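Local coordinates for endoglucanase, glycoside hydrolase family 5 protein (Cytophaga hutchinsonii, PDB 5IHS) that probably hydrolyses internal beta-1,4-glucosidic bonds of cellulose as a family 5 endoglucanase of the cellulose-degrading bacterium, at residues Y158-Q163 with Q197-V202; L201-A206 with L238-A243; A86-E91 with I122-H127; H220-T225 with C252-N257. All coordinates share one frame; numbering follows the deposited sequence. Where two conformers were deposited one is given.

Interaction 1 of 4, residues Y158-Q163 with Q197-V202; sequences YNEPLQ and QWSQLV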
loop_
_atom_site.group_PDB
_atom_site.type_symbol
_atom_site.label_atom_id
_atom_site.label_comp_id
_atom_site.label_asym_id
_atom_site.label_seq_id
_atom_site.Cartn_x
_atom_site.Cartn_y
_atom_site.Cartn_z
ATOM N N TYR A 158 6.034 -1.102 8.183
ATOM C CA TYR A 158 5.680 -2.302 8.958
ATOM C C TYR A 158 4.276 -2.749 8.521
ATOM O O TYR A 158 3.283 -2.351 9.131
ATOM C CB TYR A 158 5.719 -1.992 10.450
ATOM C CG TYR A 158 5.638 -3.173 11.402
ATOM C CD1 TYR A 158 5.211 -4.426 10.986
ATOM C CD2 TYR A 158 5.994 -3.014 12.738
ATOM C CE1 TYR A 158 5.132 -5.484 11.880
ATOM C CE2 TYR A 158 5.922 -4.061 13.633
ATOM C CZ TYR A 158 5.488 -5.295 13.199
ATOM O OH TYR A 158 5.392 -6.371 14.051
ATOM N N ASN A 159 4.213 -3.614 7.499
ATOM C CA ASN A 159 2.945 -4.060 6.924
ATOM C C ASN A 159 1.850 -4.331 7.956
ATOM O O ASN A 159 0.832 -3.621 7.982
ATOM C CB ASN A 159 3.212 -5.319 6.100
ATOM C CG ASN A 159 1.941 -5.991 5.624
ATOM O OD1 ASN A 159 1.045 -5.331 5.117
ATOM N ND2 ASN A 159 1.839 -7.306 5.806
ATOM N N GLU A 160 2.033 -5.379 8.768
ATOM C CA GLU A 160 0.965 -5.901 9.622
ATOM C C GLU A 160 1.523 -6.408 10.939
ATOM O O GLU A 160 1.792 -7.611 11.106
ATOM C CB GLU A 160 0.169 -7.001 8.931
ATOM C CG GLU A 160 -0.896 -6.469 8.009
ATOM C CD GLU A 160 -1.780 -7.552 7.420
ATOM O OE1 GLU A 160 -1.607 -8.741 7.785
ATOM O OE2 GLU A 160 -2.670 -7.219 6.606
ATOM N N PRO A 161 1.679 -5.528 11.917
ATOM C CA PRO A 161 1.882 -5.995 13.288
ATOM C C PRO A 161 0.785 -6.988 13.667
ATOM O O PRO A 161 -0.349 -6.905 13.194
ATOM C CB PRO A 161 1.798 -4.707 14.115
ATOM C CG PRO A 161 2.128 -3.597 13.137
ATOM C CD PRO A 161 1.538 -4.066 11.836
ATOM N N LEU A 162 1.134 -7.938 14.527
ATOM C CA LEU A 162 0.205 -8.969 14.968
ATOM C C LEU A 162 -0.716 -8.440 16.072
ATOM O O LEU A 162 -0.583 -7.313 16.550
ATOM C CB LEU A 162 0.989 -10.195 15.431
ATOM C CG LEU A 162 1.864 -10.812 14.336
ATOM C CD1 LEU A 162 2.652 -11.982 14.894
ATOM C CD2 LEU A 162 1.032 -11.251 13.141
ATOM N N GLN A 163 -1.685 -9.266 16.464
ATOM C CA GLN A 163 -2.561 -8.877 17.562
ATOM C C GLN A 163 -1.773 -8.646 18.852
ATOM O O GLN A 163 -2.146 -7.788 19.663
ATOM C CB GLN A 163 -3.631 -9.943 17.759
ATOM C CG GLN A 163 -4.745 -9.511 18.676
ATOM C CD GLN A 163 -5.708 -10.637 18.978
ATOM O OE1 GLN A 163 -5.678 -11.696 18.339
ATOM N NE2 GLN A 163 -6.577 -10.416 19.951
ATOM N N GLN A 197 -2.989 -5.726 15.384
ATOM C CA GLN A 197 -4.027 -6.652 14.933
ATOM C C GLN A 197 -4.193 -6.569 13.417
ATOM O O GLN A 197 -5.277 -6.273 12.888
ATOM C CB GLN A 197 -5.327 -6.414 15.696
ATOM C CG GLN A 197 -6.386 -7.473 15.511
ATOM C CD GLN A 197 -7.527 -7.246 16.464
ATOM O OE1 GLN A 197 -7.409 -7.515 17.654
ATOM N NE2 GLN A 197 -8.630 -6.728 15.961
ATOM N N TRP A 198 -3.101 -6.853 12.708
ATOM C CA TRP A 198 -3.091 -6.854 11.246
ATOM C C TRP A 198 -3.545 -5.509 10.688
ATOM O O TRP A 198 -4.289 -5.426 9.707
ATOM C CB TRP A 198 -3.876 -8.037 10.665
ATOM C CG TRP A 198 -3.370 -9.332 11.214
ATOM C CD1 TRP A 198 -2.287 -10.055 10.779
ATOM C CD2 TRP A 198 -3.898 -10.040 12.329
ATOM N NE1 TRP A 198 -2.128 -11.178 11.548
ATOM C CE2 TRP A 198 -3.104 -11.193 12.507
ATOM C CE3 TRP A 198 -4.970 -9.823 13.190
ATOM C CZ2 TRP A 198 -3.347 -12.119 13.516
ATOM C CZ3 TRP A 198 -5.211 -10.742 14.190
ATOM C CH2 TRP A 198 -4.407 -11.882 14.339
ATOM N N SER A 199 -3.039 -4.438 11.299
ATOM C CA SER A 199 -3.341 -3.076 10.864
ATOM C C SER A 199 -4.841 -2.787 10.887
ATOM O O SER A 199 -5.412 -2.192 9.975
ATOM C CB SER A 199 -2.673 -2.736 9.528
ATOM O OG SER A 199 -1.278 -2.609 9.776
ATOM N N GLN A 200 -5.474 -3.151 12.002
ATOM C CA GLN A 200 -6.869 -2.818 12.268
ATOM C C GLN A 200 -7.055 -1.730 13.310
ATOM O O GLN A 200 -7.970 -0.912 13.179
ATOM C CB GLN A 200 -7.658 -4.058 12.704
ATOM C CG GLN A 200 -7.792 -5.055 11.589
ATOM C CD GLN A 200 -8.299 -6.401 12.046
ATOM O OE1 GLN A 200 -8.976 -6.516 13.069
ATOM N NE2 GLN A 200 -7.972 -7.431 11.289
ATOM N N LEU A 201 -6.230 -1.712 14.357
ATOM C CA LEU A 201 -6.527 -0.932 15.560
ATOM C C LEU A 201 -5.942 0.483 15.470
ATOM O O LEU A 201 -5.105 0.926 16.263
ATOM C CB LEU A 201 -6.104 -1.696 16.811
ATOM C CG LEU A 201 -6.854 -3.030 16.985
ATOM C CD1 LEU A 201 -6.368 -3.756 18.230
ATOM C CD2 LEU A 201 -8.364 -2.873 17.022
ATOM N N VAL A 202 -6.455 1.213 14.477
ATOM C CA VAL A 202 -5.991 2.563 14.196
ATOM C C VAL A 202 -6.296 3.521 15.337
ATOM O O VAL A 202 -5.605 4.532 15.485
ATOM C CB VAL A 202 -6.519 3.049 12.831
ATOM C CG1 VAL A 202 -5.810 2.303 11.713
ATOM C CG2 VAL A 202 -8.032 2.869 12.699
#
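Glu160 meets the indole of Trp198 at the ring edge: its OE1 lies near the ring plane, 3.3 Å from CD1 of Trp198, with carboxylate and ring planes 82° apart. The glutamate belongs to the Asn-Glu-Pro sequence that follows the fourth strand of the TIM barrel, where family 5 relatives carry their general acid/base, so the same role is probable here. The backbone N of Gln163 sits over one face of the indole, offset toward the rim, and Leu162 comes in obliquely, its CD2 3.5 Å from NE1 of Trp198. Farther along, the side chains of Gln163 and Gln197 run alongside each other in the same direction, CG of Gln163 3.5 Å from OE1 of Gln197. Backbone bonds tie the loops together: Trp198 N donates to Pro161 O at 2.8 Å, and Gln197 N reaches Leu162 O at 3.1 Å from above the carbonyl plane. Gln197, Trp198 and Ser199 all have positive phi, a short left-handed turn that brings these N-H groups to the neighbouring loop. Outward from the first shell, Glu160 is extended beyond CG (chi2 -174°), and its OE2 is hydrogen-bonded to His220, which helps to fix the carboxylate. Deeper in, Ser199 OG accepts from Thr195 N and donates to Asn159 O at 2.9 Å, tilted 16° from that carbonyl plane.

Interaction 2 of 4, residues L201-A206 with L238-A243; sequences LVTEAA and LDMGIA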
loop_
_atom_site.group_PDB
_atom_site.type_symbol
_atom_site.label_atom_id
_atom_site.label_comp_id
_atom_site.label_asym_id
_atom_site.label_seq_id
_atom_site.Cartn_x
_atom_site.Cartn_y
_atom_site.Cartn_z
ATOM N N LEU A 201 -6.230 -1.712 14.357
ATOM C CA LEU A 201 -6.527 -0.932 15.560
ATOM C C LEU A 201 -5.942 0.483 15.470
ATOM O O LEU A 201 -5.105 0.926 16.263
ATOM C CB LEU A 201 -6.104 -1.696 16.811
ATOM C CG LEU A 201 -6.854 -3.030 16.985
ATOM C CD1 LEU A 201 -6.368 -3.756 18.230
ATOM C CD2 LEU A 201 -8.364 -2.873 17.022
ATOM N N VAL A 202 -6.455 1.213 14.477
ATOM C CA VAL A 202 -5.991 2.563 14.196
ATOM C C VAL A 202 -6.296 3.521 15.337
ATOM O O VAL A 202 -5.605 4.532 15.485
ATOM C CB VAL A 202 -6.519 3.049 12.831
ATOM C CG1 VAL A 202 -5.810 2.303 11.713
ATOM C CG2 VAL A 202 -8.032 2.869 12.699
ATOM N N THR A 203 -7.314 3.250 16.160
ATOM C CA THR A 203 -7.583 4.159 17.278
ATOM C C THR A 203 -6.443 4.185 18.294
ATOM O O THR A 203 -6.278 5.184 19.002
ATOM C CB THR A 203 -8.883 3.823 18.003
ATOM O OG1 THR A 203 -8.842 2.474 18.489
ATOM C CG2 THR A 203 -10.087 4.043 17.112
ATOM N N GLU A 204 -5.666 3.103 18.415
ATOM C CA GLU A 204 -4.561 3.117 19.372
ATOM C C GLU A 204 -3.457 4.059 18.907
ATOM O O GLU A 204 -2.856 4.780 19.717
ATOM C CB GLU A 204 -4.020 1.704 19.598
ATOM C CG GLU A 204 -5.051 0.771 20.176
ATOM C CD GLU A 204 -4.570 -0.653 20.392
ATOM O OE1 GLU A 204 -3.529 -1.050 19.810
ATOM O OE2 GLU A 204 -5.261 -1.372 21.147
ATOM N N ALA A 205 -3.183 4.071 17.599
ATOM C CA ALA A 205 -2.246 5.038 17.042
ATOM C C ALA A 205 -2.802 6.450 17.170
ATOM O O ALA A 205 -2.060 7.389 17.479
ATOM C CB ALA A 205 -1.951 4.684 15.580
ATOM N N ALA A 206 -4.108 6.618 16.949
ATOM C CA ALA A 206 -4.706 7.946 17.033
ATOM C C ALA A 206 -4.601 8.512 18.441
ATOM O O ALA A 206 -4.506 9.736 18.612
ATOM C CB ALA A 206 -6.163 7.893 16.586
ATOM N N LEU A 238 -10.250 8.849 12.707
ATOM C CA LEU A 238 -10.351 10.133 12.022
ATOM C C LEU A 238 -10.815 11.223 12.979
ATOM O O LEU A 238 -10.318 12.362 12.931
ATOM C CB LEU A 238 -11.308 10.004 10.837
ATOM C CG LEU A 238 -10.902 9.019 9.742
ATOM C CD1 LEU A 238 -12.019 8.905 8.715
ATOM C CD2 LEU A 238 -9.610 9.432 9.077
ATOM N N ASP A 239 -11.762 10.889 13.867
ATOM C CA ASP A 239 -12.246 11.859 14.847
ATOM C C ASP A 239 -11.115 12.372 15.725
ATOM O O ASP A 239 -11.174 13.499 16.239
ATOM C CB ASP A 239 -13.273 11.201 15.767
ATOM C CG ASP A 239 -14.581 10.859 15.078
ATOM O OD1 ASP A 239 -14.840 11.326 13.946
ATOM O OD2 ASP A 239 -15.376 10.124 15.708
ATOM N N MET A 240 -10.114 11.536 15.957
ATOM C CA MET A 240 -8.988 11.849 16.816
ATOM C C MET A 240 -7.871 12.556 16.053
ATOM O O MET A 240 -6.862 12.932 16.663
ATOM C CB MET A 240 -8.490 10.550 17.493
ATOM C CG MET A 240 -9.542 9.814 18.422
ATOM S SD MET A 240 -9.315 8.019 18.816
ATOM C CE MET A 240 -7.972 8.142 19.978
ATOM N N GLY A 241 -8.020 12.724 14.734
ATOM C CA GLY A 241 -7.201 13.639 13.957
ATOM C C GLY A 241 -6.115 13.049 13.079
ATOM O O GLY A 241 -5.336 13.821 12.498
ATOM N N ILE A 242 -6.027 11.722 12.950
ATOM C CA ILE A 242 -4.976 11.124 12.125
ATOM C C ILE A 242 -5.481 10.838 10.713
ATOM O O ILE A 242 -6.689 10.851 10.443
ATOM C CB ILE A 242 -4.332 9.872 12.769
ATOM C CG1 ILE A 242 -5.351 8.750 12.980
ATOM C CG2 ILE A 242 -3.622 10.234 14.072
ATOM C CD1 ILE A 242 -4.711 7.381 13.291
ATOM N N ALA A 243 -4.543 10.577 9.807
ATOM C CA ALA A 243 -4.829 10.221 8.427
ATOM C C ALA A 243 -4.524 8.747 8.207
ATOM O O ALA A 243 -3.480 8.242 8.639
ATOM C CB ALA A 243 -3.977 11.067 7.469
HETATM O O HOH W 1 -4.432 11.985 17.161
#
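Ala206 points its methyl between Met240 and Ile242, with CB 3.6 Å from CB of Met240 and equally 3.6 Å from CD1 of Ile242. The two larger side chains thus flank one small one. Met240 sets off from the loop with CG beside its own backbone N, then bends at the thioether (chi3 74°), which folds the terminal methyl back over the helix: CE comes to 3.5 Å from Thr203 O, while SD passes alongside the Ala206 methyl. Ile242 places CG1 between its backbone N and carbonyl carbon (chi1 62°), and this sends CD1 toward the helix backbone, 3.7 Å from Val202 O, with CG2 lying against Ala206 CA. The contact lies in the outer, helical layer of the TIM barrel. Helix 228-239 ends in a Schellman motif, Gly241 having a positive phi of 105°, and the chain then turns through Ile242 into strand 244-249, packing against the short helix 202-207. Cutting Ile242 back to an alanine is likely to open a gap beside the Ala206 methyl and deprive Tyr217 and Ala237 of the side chain that touches them. Polar contact is carried by a water that donates to both Ala206 O and Met240 O, bridging the two carbonyls at 2.7 Å from each. Thr203 turns its hydroxyl to another partner, OG1 being hydrogen-bonded to Glu233 on helix 228-239.

Interaction 3 of 4, residues A86-E91 with I122-H127; sequences AAMGVE and IDYHSH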
loop_
_atom_site.group_PDB
_atom_site.type_symbol
_atom_site.label_atom_id
_atom_site.label_comp_id
_atom_site.label_asym_id
_atom_site.label_seq_id
_atom_site.Cartn_x
_atom_site.Cartn_y
_atom_site.Cartn_z
ATOM N N ALA A 86 4.845 -2.402 -3.737
ATOM C CA ALA A 86 5.858 -3.453 -3.783
ATOM C C ALA A 86 5.936 -4.067 -2.388
ATOM O O ALA A 86 6.417 -3.423 -1.453
ATOM C CB ALA A 86 7.204 -2.867 -4.204
ATOM N N ALA A 87 5.448 -5.305 -2.250
ATOM C CA ALA A 87 5.308 -5.987 -0.960
ATOM C C ALA A 87 6.537 -6.863 -0.737
ATOM O O ALA A 87 6.537 -8.060 -1.039
ATOM C CB ALA A 87 4.017 -6.802 -0.931
ATOM N N MET A 88 7.589 -6.266 -0.181
ATOM C CA MET A 88 8.853 -6.969 -0.011
ATOM C C MET A 88 8.776 -7.885 1.208
ATOM O O MET A 88 8.717 -7.422 2.353
ATOM C CB MET A 88 10.003 -5.983 0.159
ATOM C CG MET A 88 11.341 -6.699 0.079
ATOM S SD MET A 88 12.798 -5.702 0.404
ATOM C CE MET A 88 12.539 -5.317 2.132
ATOM N N GLY A 89 8.790 -9.195 0.972
ATOM C CA GLY A 89 8.805 -10.126 2.086
ATOM C C GLY A 89 10.082 -9.980 2.894
ATOM O O GLY A 89 11.160 -9.749 2.349
ATOM N N VAL A 90 9.947 -10.101 4.211
ATOM C CA VAL A 90 11.042 -9.876 5.148
ATOM C C VAL A 90 11.477 -11.191 5.805
ATOM O O VAL A 90 12.627 -11.611 5.663
ATOM C CB VAL A 90 10.653 -8.800 6.188
ATOM C CG1 VAL A 90 11.731 -8.611 7.225
ATOM C CG2 VAL A 90 10.351 -7.492 5.475
ATOM N N GLU A 91 10.558 -11.856 6.507
ATOM C CA GLU A 91 10.739 -13.189 7.053
ATOM C C GLU A 91 10.474 -14.234 5.957
ATOM O O GLU A 91 10.090 -13.905 4.831
ATOM C CB GLU A 91 9.800 -13.361 8.259
ATOM C CG GLU A 91 9.987 -12.303 9.395
ATOM C CD GLU A 91 9.120 -11.036 9.271
ATOM O OE1 GLU A 91 7.888 -11.121 9.013
ATOM O OE2 GLU A 91 9.674 -9.930 9.481
ATOM N N ILE A 122 6.759 1.485 -1.054
ATOM C CA ILE A 122 7.812 0.552 -0.674
ATOM C C ILE A 122 7.368 -0.065 0.649
ATOM O O ILE A 122 7.466 0.578 1.693
ATOM C CB ILE A 122 9.166 1.255 -0.539
ATOM C CG1 ILE A 122 9.599 1.877 -1.870
ATOM C CG2 ILE A 122 10.229 0.285 -0.012
ATOM C CD1 ILE A 122 10.821 2.750 -1.761
ATOM N N ASP A 123 6.857 -1.307 0.601
ATOM C CA ASP A 123 6.253 -1.989 1.748
ATOM C C ASP A 123 7.198 -3.035 2.334
ATOM O O ASP A 123 7.549 -4.027 1.677
ATOM C CB ASP A 123 4.928 -2.611 1.300
ATOM C CG ASP A 123 4.406 -3.728 2.199
ATOM O OD1 ASP A 123 4.589 -3.694 3.432
ATOM O OD2 ASP A 123 3.753 -4.647 1.599
ATOM N N TYR A 124 7.604 -2.804 3.583
ATOM C CA TYR A 124 8.368 -3.759 4.383
ATOM C C TYR A 124 7.354 -4.766 4.911
ATOM O O TYR A 124 6.684 -4.540 5.922
ATOM C CB TYR A 124 9.090 -3.008 5.493
ATOM C CG TYR A 124 10.262 -3.725 6.116
ATOM C CD1 TYR A 124 11.457 -3.875 5.412
ATOM C CD2 TYR A 124 10.202 -4.234 7.401
ATOM C CE1 TYR A 124 12.546 -4.515 5.970
ATOM C CE2 TYR A 124 11.298 -4.875 7.969
ATOM C CZ TYR A 124 12.463 -5.014 7.243
ATOM O OH TYR A 124 13.569 -5.643 7.768
ATOM N N HIS A 125 7.217 -5.875 4.182
ATOM C CA HIS A 125 6.060 -6.756 4.324
ATOM C C HIS A 125 6.338 -7.788 5.413
ATOM O O HIS A 125 6.601 -8.966 5.164
ATOM C CB HIS A 125 5.686 -7.375 2.983
ATOM C CG HIS A 125 4.272 -7.846 2.928
ATOM N ND1 HIS A 125 3.218 -6.993 2.683
ATOM C CD2 HIS A 125 3.740 -9.081 3.097
ATOM C CE1 HIS A 125 2.098 -7.689 2.682
ATOM N NE2 HIS A 125 2.383 -8.957 2.940
ATOM N N SER A 126 6.287 -7.288 6.645
ATOM C CA SER A 126 6.648 -8.026 7.845
ATOM C C SER A 126 5.506 -8.048 8.852
ATOM O O SER A 126 4.700 -7.116 8.932
ATOM C CB SER A 126 7.858 -7.364 8.513
ATOM O OG SER A 126 8.236 -8.021 9.711
ATOM N N HIS A 127 5.488 -9.126 9.648
ATOM C CA HIS A 127 4.638 -9.276 10.825
ATOM C C HIS A 127 5.414 -9.148 12.131
ATOM O O HIS A 127 4.831 -9.340 13.205
ATOM C CB HIS A 127 3.930 -10.642 10.818
ATOM C CG HIS A 127 2.933 -10.819 9.717
ATOM N ND1 HIS A 127 1.876 -9.961 9.520
ATOM C CD2 HIS A 127 2.833 -11.771 8.755
ATOM C CE1 HIS A 127 1.168 -10.381 8.482
ATOM N NE2 HIS A 127 1.717 -11.487 8.010
HETATM O O HOH W 2 7.718 -11.171 6.289
#
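Val90 lays CG2 squarely on one face of the Tyr124 ring, 3.5 Å from its centroid and only 2° off the normal, a CH-pi contact. Its CG1, anti to the backbone N (chi1 176°), continues along the same ring to 3.5 Å from Tyr124 OH. Met88 meets the ring obliquely through CE, 3.7 Å from CD1 of Tyr124. The imidazole of His125 has the carboxylate of Asp123 at its edge: ND1 donates to the syn lone pair of OD2, 2.6 Å away. Ala87 CB makes an off-centre CH-pi contact with the same imidazole, which also meets the ring of Trp282, the two planes nearly parallel, and Trp59 edge-to-face. Without the Tyr124 ring, as with a serine here, the Val90 methyls and Met88 CE would probably lose the surface they rest on, opening a gap on that side of the sheet. Between the strands, Asp123 N bonds to Ala86 O, Met88 N to Asp123 O and His125 N to Met88 O, the last at 2.8 Å, a parallel ladder whose strand axes differ by 31°. Beyond it a water accepts from Glu91 N and donates to His125 O at 2.7 Å. Strands 83-89 and 119-125, the second and third of the barrel, are joined through helix 99-116 in a beta-alpha-beta crossover. Ala87, Asp123 and His125 face the barrel interior, whereas Met88 and Ile122 pack outward against helices 99-116 and 133-147.

Interaction 4 of 4, residues H220-T225 with C252-N257; sequences HFYPGT and CDASGN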
loop_
_atom_site.group_PDB
_atom_site.type_symbol
_atom_site.label_atom_id
_atom_site.label_comp_id
_atom_site.label_asym_id
_atom_site.label_seq_id
_atom_site.Cartn_x
_atom_site.Cartn_y
_atom_site.Cartn_z
ATOM N N HIS A 220 -6.058 -2.097 7.155
ATOM C CA HIS A 220 -6.270 -3.217 6.242
ATOM C C HIS A 220 -7.610 -3.869 6.535
ATOM O O HIS A 220 -7.920 -4.155 7.697
ATOM C CB HIS A 220 -5.192 -4.281 6.403
ATOM C CG HIS A 220 -3.874 -3.873 5.840
ATOM N ND1 HIS A 220 -2.771 -4.695 5.851
ATOM C CD2 HIS A 220 -3.486 -2.729 5.228
ATOM C CE1 HIS A 220 -1.758 -4.075 5.268
ATOM N NE2 HIS A 220 -2.174 -2.886 4.879
ATOM N N PHE A 221 -8.392 -4.146 5.491
ATOM C CA PHE A 221 -9.680 -4.800 5.669
ATOM C C PHE A 221 -9.892 -5.854 4.593
ATOM O O PHE A 221 -9.407 -5.733 3.462
ATOM C CB PHE A 221 -10.848 -3.791 5.684
ATOM C CG PHE A 221 -11.143 -3.173 4.349
ATOM C CD1 PHE A 221 -11.994 -3.797 3.445
ATOM C CD2 PHE A 221 -10.558 -1.972 3.975
ATOM C CE1 PHE A 221 -12.245 -3.245 2.196
ATOM C CE2 PHE A 221 -10.821 -1.417 2.730
ATOM C CZ PHE A 221 -11.653 -2.057 1.845
ATOM N N TYR A 222 -10.679 -6.860 4.972
ATOM C CA TYR A 222 -11.074 -7.963 4.100
ATOM C C TYR A 222 -12.575 -8.097 4.315
ATOM O O TYR A 222 -12.991 -8.549 5.400
ATOM C CB TYR A 222 -10.303 -9.253 4.406
ATOM C CG TYR A 222 -8.916 -9.236 3.738
ATOM C CD1 TYR A 222 -7.859 -8.513 4.264
ATOM C CD2 TYR A 222 -8.700 -9.913 2.529
ATOM C CE1 TYR A 222 -6.629 -8.445 3.604
ATOM C CE2 TYR A 222 -7.479 -9.854 1.877
ATOM C CZ TYR A 222 -6.447 -9.127 2.417
ATOM O OH TYR A 222 -5.251 -9.105 1.738
ATOM N N PRO A 223 -13.407 -7.679 3.352
ATOM C CA PRO A 223 -14.844 -7.446 3.620
ATOM C C PRO A 223 -15.670 -8.694 3.866
ATOM O O PRO A 223 -16.811 -8.572 4.333
ATOM C CB PRO A 223 -15.316 -6.726 2.350
ATOM C CG PRO A 223 -14.365 -7.203 1.300
ATOM C CD PRO A 223 -13.038 -7.321 1.978
ATOM N N GLY A 224 -15.157 -9.884 3.564
ATOM C CA GLY A 224 -15.835 -11.090 4.012
ATOM C C GLY A 224 -15.795 -11.267 5.514
ATOM O O GLY A 224 -16.614 -12.004 6.071
ATOM N N THR A 225 -14.865 -10.588 6.172
ATOM C CA THR A 225 -14.651 -10.640 7.610
ATOM C C THR A 225 -14.948 -9.322 8.304
ATOM O O THR A 225 -15.542 -9.312 9.385
ATOM C CB THR A 225 -13.191 -11.030 7.887
ATOM O OG1 THR A 225 -12.879 -12.251 7.200
ATOM C CG2 THR A 225 -12.933 -11.189 9.387
ATOM N N CYS A 252 -12.640 -10.442 -0.139
ATOM C CA CYS A 252 -13.078 -11.743 0.345
ATOM C C CYS A 252 -12.820 -11.807 1.845
ATOM O O CYS A 252 -12.590 -10.792 2.512
ATOM C CB CYS A 252 -12.357 -12.837 -0.450
ATOM S SG CYS A 252 -10.579 -12.731 -0.393
ATOM N N ASP A 253 -12.848 -13.003 2.418
ATOM C CA ASP A 253 -12.536 -12.994 3.839
ATOM C C ASP A 253 -11.019 -12.882 4.074
ATOM O O ASP A 253 -10.186 -12.919 3.154
ATOM C CB ASP A 253 -13.234 -14.106 4.605
ATOM C CG ASP A 253 -12.759 -15.432 4.215
ATOM O OD1 ASP A 253 -11.556 -15.532 3.922
ATOM O OD2 ASP A 253 -13.584 -16.378 4.212
ATOM N N ALA A 254 -10.675 -12.681 5.340
ATOM C CA ALA A 254 -9.329 -12.277 5.718
ATOM C C ALA A 254 -8.285 -13.344 5.448
ATOM O O ALA A 254 -7.094 -13.023 5.440
ATOM C CB ALA A 254 -9.310 -11.880 7.194
ATOM N N SER A 255 -8.688 -14.593 5.226
ATOM C CA SER A 255 -7.724 -15.624 4.874
ATOM C C SER A 255 -7.225 -15.499 3.443
ATOM O O SER A 255 -6.253 -16.173 3.090
ATOM C CB SER A 255 -8.359 -17.004 5.030
ATOM O OG SER A 255 -9.359 -17.208 4.043
ATOM N N GLY A 256 -7.863 -14.676 2.616
ATOM C CA GLY A 256 -7.525 -14.589 1.212
ATOM C C GLY A 256 -8.255 -15.575 0.326
ATOM O O GLY A 256 -8.058 -15.556 -0.895
ATOM N N ASN A 257 -9.093 -16.435 0.894
ATOM C CA ASN A 257 -9.797 -17.449 0.118
ATOM C C ASN A 257 -11.171 -17.640 0.737
ATOM O O ASN A 257 -11.284 -17.779 1.957
ATOM C CB ASN A 257 -9.013 -18.770 0.110
ATOM C CG ASN A 257 -9.452 -19.700 -1.000
ATOM O OD1 ASN A 257 -9.620 -19.292 -2.141
ATOM N ND2 ASN A 257 -9.645 -20.963 -0.662
#
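Cys252 meets Tyr222, Pro223 and Gly224 through its carbonyl oxygen. That O accepts the N-H of Gly224 at 2.9 Å, from well above the carbonyl plane, and also lies at the edge of the Tyr222 ring, in its plane, 3.3 Å from CB of Tyr222. Pro223 adds its CD beside the same oxygen. At Asp253 the backbones come close, CA to CA of Gly224 being 3.8 Å; a CB on that glycine would run into Asp253 N. The carbonyl O of Asp253 approaches CD2 of Tyr222 obliquely, and CB of Asp253 lies against Thr225 OG1. The carboxylate turns away from this contact: OD1 takes both the N-H and the hydroxyl of Ser255, the former making an Asx turn, and OD2 is hydrogen-bonded to Asn259. Ala254 donates its N-H to Thr225 OG1 at 2.9 Å and sets CA 3.4 Å from CB of Tyr222. With OG1 anti to its own carbonyl carbon (chi1 -54°), Thr225 presents the hydroxyl to this N-H. Ser255 OG in turn accepts the N-H of Asn257 at 3.3 Å, an ST turn. Gly256 completes a type I turn begun at Asp253, closed by Gly256 N to Asp253 O. The loops after the sixth and seventh barrel strands are thus joined by one backbone bond and one from a backbone N-H to the Thr225 hydroxyl. This probably helps to hold the stem of Tyr222 while its hydroxyl bonds to Glu248, at the position where family 5 relatives carry the nucleophile, consistent with a part in arranging the active site.

Overall arrangement
All four contacts are built on one eight-stranded parallel barrel, in its sheet, its loops and its helical layer. Along the chain interaction 3 comes first, joining strands 83-89 and 119-125; interaction 1 follows, interaction 2 begins on the stretch where interaction 1 ends, and its segments alternate with those of interaction 4. Interactions 1 and 3 have centres 13 Å apart and touch through Glu160 O and His127 ND1; interactions 1 and 4, 14 Å apart, meet through Glu160 OE2 and His220 ND1. Interaction 1 therefore links the early and late strands around the probable active site. Interaction 2 lies farther out, its centre about 18 Å from that of the chain, where helices 202-207 and 228-239 cover the barrel.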